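Local coordinates for protein ubiquitin-conjugating enzyme E2, putative (Plasmodium falciparum, PDB 2Q0V) that probably takes part in ubiquitin conjugation as a member of the E2 family, with a sequence related to the UEV/UBE2V variants, at residues A[82-87]-A[123-128]. Sequence-based numbering, arbitrary orientation.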
loop_
_atom_site.group_PDB
_atom_site.type_symbol
_atom_site.label_atom_id
_atom_site.label_comp_id
_atom_site.label_asym_id
_atom_site.label_seq_id
_atom_site.Cartn_x
_atom_site.Cartn_y
_atom_site.Cartn_z
ATOM N N ASP A 82 1.188 -11.156 -12.022
ATOM C CA ASP A 82 0.161 -11.455 -13.015
ATOM C C ASP A 82 -1.057 -12.242 -12.474
ATOM O O ASP A 82 -2.071 -12.334 -13.157
ATOM C CB ASP A 82 0.750 -11.995 -14.335
ATOM C CG ASP A 82 0.947 -10.862 -15.406
ATOM O OD1 ASP A 82 0.043 -10.684 -16.278
ATOM O OD2 ASP A 82 1.974 -10.119 -15.352
ATOM N N ASN A 83 -0.966 -12.742 -11.234
ATOM C CA ASN A 83 -2.101 -13.369 -10.541
ATOM C C ASN A 83 -2.996 -12.365 -9.771
ATOM O O ASN A 83 -4.033 -12.749 -9.193
ATOM C CB ASN A 83 -1.636 -14.472 -9.569
ATOM C CG ASN A 83 -0.746 -15.543 -10.231
ATOM O OD1 ASN A 83 -0.907 -15.882 -11.416
ATOM N ND2 ASN A 83 0.203 -16.080 -9.449
ATOM N N TYR A 84 -2.571 -11.100 -9.734
ATOM C CA TYR A 84 -3.336 -10.023 -9.113
ATOM C C TYR A 84 -4.647 -9.763 -9.864
ATOM O O TYR A 84 -4.623 -9.639 -11.075
ATOM C CB TYR A 84 -2.511 -8.736 -9.101
ATOM C CG TYR A 84 -3.226 -7.624 -8.377
ATOM C CD1 TYR A 84 -3.154 -7.527 -6.979
ATOM C CD2 TYR A 84 -4.021 -6.707 -9.066
ATOM C CE1 TYR A 84 -3.813 -6.537 -6.302
ATOM C CE2 TYR A 84 -4.696 -5.693 -8.378
ATOM C CZ TYR A 84 -4.574 -5.618 -6.995
ATOM O OH TYR A 84 -5.215 -4.642 -6.289
ATOM N N PRO A 85 -5.783 -9.591 -9.157
ATOM C CA PRO A 85 -6.071 -9.440 -7.723
ATOM C C PRO A 85 -6.259 -10.688 -6.882
ATOM O O PRO A 85 -6.521 -10.561 -5.689
ATOM C CB PRO A 85 -7.389 -8.670 -7.728
ATOM C CG PRO A 85 -8.087 -9.169 -8.901
ATOM C CD PRO A 85 -7.014 -9.441 -9.958
ATOM N N ASP A 86 -6.137 -11.878 -7.467
ATOM C CA ASP A 86 -6.374 -13.095 -6.692
ATOM C C ASP A 86 -5.278 -13.384 -5.660
ATOM O O ASP A 86 -5.534 -14.012 -4.626
ATOM C CB ASP A 86 -6.649 -14.289 -7.615
ATOM C CG ASP A 86 -7.968 -14.141 -8.350
ATOM O OD1 ASP A 86 -9.047 -14.198 -7.692
ATOM O OD2 ASP A 86 -7.928 -13.928 -9.576
ATOM N N SER A 87 -4.070 -12.902 -5.940
ATOM C CA SER A 87 -2.950 -13.006 -5.022
ATOM C C SER A 87 -2.582 -11.619 -4.486
ATOM O O SER A 87 -2.756 -10.635 -5.199
ATOM C CB SER A 87 -1.745 -13.619 -5.740
ATOM O OG SER A 87 -1.985 -14.995 -6.023
ATOM N N TYR A 123 -9.995 -6.816 -1.716
ATOM C CA TYR A 123 -9.080 -5.788 -1.228
ATOM C C TYR A 123 -8.339 -5.161 -2.415
ATOM O O TYR A 123 -8.255 -5.754 -3.507
ATOM C CB TYR A 123 -8.080 -6.370 -0.213
ATOM C CG TYR A 123 -8.704 -7.056 1.007
ATOM C CD1 TYR A 123 -9.925 -6.633 1.539
ATOM C CD2 TYR A 123 -8.061 -8.110 1.630
ATOM C CE1 TYR A 123 -10.480 -7.254 2.643
ATOM C CE2 TYR A 123 -8.610 -8.730 2.754
ATOM C CZ TYR A 123 -9.806 -8.296 3.245
ATOM O OH TYR A 123 -10.335 -8.919 4.360
ATOM N N THR A 124 -7.828 -3.942 -2.204
ATOM C CA THR A 124 -7.180 -3.144 -3.251
ATOM C C THR A 124 -5.843 -2.631 -2.755
ATOM O O THR A 124 -5.504 -2.783 -1.592
ATOM C CB THR A 124 -8.059 -1.919 -3.687
ATOM O OG1 THR A 124 -8.387 -1.117 -2.549
ATOM C CG2 THR A 124 -9.374 -2.371 -4.338
ATOM N N ILE A 125 -5.081 -2.033 -3.655
ATOM C CA ILE A 125 -3.942 -1.209 -3.285
ATOM C C ILE A 125 -4.340 -0.225 -2.166
ATOM O O ILE A 125 -3.635 -0.112 -1.158
ATOM C CB ILE A 125 -3.368 -0.495 -4.536
ATOM C CG1 ILE A 125 -2.695 -1.538 -5.450
ATOM C CG2 ILE A 125 -2.353 0.578 -4.128
ATOM C CD1 ILE A 125 -2.835 -1.274 -6.908
ATOM N N GLU A 126 -5.481 0.441 -2.321
ATOM C CA GLU A 126 -5.992 1.349 -1.308
ATOM C C GLU A 126 -6.221 0.683 0.064
ATOM O O GLU A 126 -5.759 1.215 1.083
ATOM C CB GLU A 126 -7.227 2.072 -1.824
ATOM C CG GLU A 126 -7.968 2.927 -0.820
ATOM C CD GLU A 126 -9.141 3.712 -1.454
ATOM O OE1 GLU A 126 -9.311 3.670 -2.716
ATOM O OE2 GLU A 126 -9.896 4.372 -0.684
ATOM N N THR A 127 -6.868 -0.483 0.084
ATOM C CA THR A 127 -7.030 -1.271 1.337
ATOM C C THR A 127 -5.720 -1.468 2.100
ATOM O O THR A 127 -5.694 -1.416 3.337
ATOM C CB THR A 127 -7.634 -2.695 1.083
ATOM O OG1 THR A 127 -8.699 -2.603 0.139
ATOM C CG2 THR A 127 -8.197 -3.277 2.346
ATOM N N ILE A 128 -4.654 -1.737 1.352
ATOM C CA ILE A 128 -3.337 -1.971 1.929
ATOM C C ILE A 128 -2.825 -0.667 2.557
ATOM O O ILE A 128 -2.442 -0.638 3.703
ATOM C CB ILE A 128 -2.345 -2.477 0.853
ATOM C CG1 ILE A 128 -2.793 -3.848 0.287
ATOM C CG2 ILE A 128 -0.887 -2.459 1.410
ATOM C CD1 ILE A 128 -2.021 -4.271 -1.007
#
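Y84 meets the start of helix 125-135 with the hydroxyl end of its ring: OH lies 3.7 Å from I125 N and 3.9 Å from T124 CA. I125 reaches over the same end, its CG1 4.1 Å from Y84 OH, so the backbone N and CG1 of I125 meet the oxygen from the same side of the ring plane, the face away from P85 CB. In Y84, CG stands anti to the backbone N (chi1 -176°), extending the ring from its loop toward the helix start; in I125, CG1 lies beside its own backbone N (chi1 -70°), on the flank where the phenol arrives. The cis peptide bond before P85 folds the proline back on the tyrosine, with CB 4.0 Å above the ring plane and over its centre, which helps hold the ring's orientation.

T124 occupies the N-cap position, and its backbone N donates to T127 OG1 at 2.8 Å with an N-H...O angle of 156°, tying the cap to the first turn. A polar link between loop and helix runs through E29 of helix 22-34, whose OE2 bonds Y84 OH and whose OE1 bonds I125 N. The start of helix 125-135 would probably favour the negative charge of E29.

The Y84-P85 pair with its cis peptide opens the Tyr-Pro…Pro-Pro signature of this family. In this E2-like fold the contact joins the 82-87 loop, which connects strands 73-79 and 90-93, to helix 125-135; helix 22-34 packs on Y84 through R25 and L26, while I125 and I128 rest on I78 of strand 73-79.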